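Local coordinates for protein LST4 (Kluyveromyces lactis, PDB 4ZY8), which is probably involved in amino acid uptake and in protein trafficking from the Golgi to the plasma membrane, and is represented here by its longin domain, at residues I45-N48 and E49-Y53. Sequence-based numbering, arbitrary orientation.
Sequences IPLN and ELKDY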
# COMPACT_ATOMS: atom_id res chain seq x y z
N ILE A 45 -13.81 2.27 6.11
CA ILE A 45 -14.01 0.85 6.28
C ILE A 45 -13.13 0.29 7.38
O ILE A 45 -12.04 0.77 7.60
CB ILE A 45 -13.70 0.12 5.00
CG1 ILE A 45 -13.83 -1.37 5.17
CG2 ILE A 45 -12.28 0.37 4.61
CD1 ILE A 45 -13.51 -2.10 3.91
N PRO A 46 -13.66 -0.69 8.10
CA PRO A 46 -13.00 -1.25 9.28
C PRO A 46 -11.59 -1.75 8.99
O PRO A 46 -11.32 -2.26 7.91
CB PRO A 46 -13.90 -2.43 9.65
CG PRO A 46 -14.52 -2.85 8.36
CD PRO A 46 -14.71 -1.58 7.57
N LEU A 47 -10.71 -1.59 9.97
CA LEU A 47 -9.37 -2.05 9.85
C LEU A 47 -9.22 -3.52 9.79
O LEU A 47 -8.29 -4.01 9.23
CB LEU A 47 -8.56 -1.51 11.00
CG LEU A 47 -7.08 -1.61 10.75
CD1 LEU A 47 -6.61 -0.45 9.90
CD2 LEU A 47 -6.39 -1.59 12.09
N ASN A 48 -10.13 -4.26 10.38
CA ASN A 48 -10.03 -5.71 10.37
C ASN A 48 -10.44 -6.32 9.05
O ASN A 48 -10.00 -7.37 8.69
CB ASN A 48 -10.86 -6.30 11.48
CG ASN A 48 -10.12 -6.36 12.78
OD1 ASN A 48 -9.04 -6.89 12.86
ND2 ASN A 48 -10.71 -5.81 13.81
N GLU A 49 -11.32 -5.64 8.35
CA GLU A 49 -11.75 -6.08 7.04
C GLU A 49 -10.62 -5.80 6.05
O GLU A 49 -10.39 -6.58 5.13
CB GLU A 49 -13.05 -5.38 6.63
CG GLU A 49 -13.58 -5.77 5.25
CD GLU A 49 -14.90 -5.08 4.94
OE1 GLU A 49 -15.52 -4.54 5.88
OE2 GLU A 49 -15.32 -5.09 3.76
N LEU A 50 -9.91 -4.68 6.24
CA LEU A 50 -8.79 -4.35 5.36
C LEU A 50 -7.62 -5.30 5.51
O LEU A 50 -7.08 -5.74 4.50
CB LEU A 50 -8.34 -2.91 5.58
CG LEU A 50 -9.33 -1.93 4.93
CD1 LEU A 50 -8.99 -0.51 5.25
CD2 LEU A 50 -9.34 -2.12 3.41
N LYS A 51 -7.25 -5.65 6.75
CA LYS A 51 -6.16 -6.61 6.99
C LYS A 51 -6.40 -7.89 6.21
O LYS A 51 -5.46 -8.51 5.70
CB LYS A 51 -6.03 -6.96 8.48
CG LYS A 51 -5.64 -5.79 9.38
CD LYS A 51 -4.14 -5.67 9.53
CE LYS A 51 -3.79 -4.76 10.70
NZ LYS A 51 -4.77 -4.93 11.81
N ASP A 52 -7.66 -8.27 6.12
CA ASP A 52 -8.07 -9.48 5.42
C ASP A 52 -7.95 -9.30 3.89
O ASP A 52 -7.45 -10.19 3.20
CB ASP A 52 -9.49 -9.87 5.85
CG ASP A 52 -9.94 -11.19 5.27
OD1 ASP A 52 -9.30 -12.22 5.59
OD2 ASP A 52 -10.96 -11.23 4.55
N TYR A 53 -8.37 -8.16 3.38
CA TYR A 53 -8.20 -7.87 1.95
C TYR A 53 -6.74 -7.74 1.55
O TYR A 53 -6.35 -8.15 0.46
CB TYR A 53 -8.95 -6.60 1.56
CG TYR A 53 -10.46 -6.73 1.55
CD1 TYR A 53 -11.07 -7.93 1.24
CD2 TYR A 53 -11.26 -5.64 1.82
CE1 TYR A 53 -12.44 -8.05 1.21
CE2 TYR A 53 -12.64 -5.75 1.80
CZ TYR A 53 -13.22 -6.95 1.49
OH TYR A 53 -14.60 -7.05 1.47
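Ile45 meets Leu50 and Glu49 where the chain turns into helix 47-55 of the longin domain. Two apolar branches carry this packing. Ile45 CG2 presses on Leu50 CD1 at 3.5 Å, tighter than usual for two carbons, while Ile45 CD1 touches the carboxylate carbon Glu49 CD at 3.4 Å and, more loosely, the edge of the Tyr53 ring. With chi1 at 177°, Ile45 CG1 stands opposite the backbone N, and the extended chain beyond it carries Ile45 CD1 across the end of Glu49 at about a right angle. Pro46 CG adds a contact to Glu49 OE1 (3.2 Å).

The backbone bonds mark the first turn. Pro46, at the N-cap position, offers its O to Leu50 N (3.3 Å, N-H...O 152°) and, weakly, to Glu49 N; Leu47 O takes Lys51 N at 3.1 Å. Lys51, bent at chi2 (-91°) and again at chi4, swings NZ back to Leu47 CD2 (3.7 Å).

Cutting Ile45 back to an alanine here would probably open a gap beside Leu50 CD1 and strip apolar contacts from the Glu49 carboxylate. Ile45, from the loop, packs on Val74 of the sheet, and Leu50 on Ile14 and Arg12. The carbons against the Glu49 carboxylate might favour its protonated form, though the helix N-terminus would oppose this.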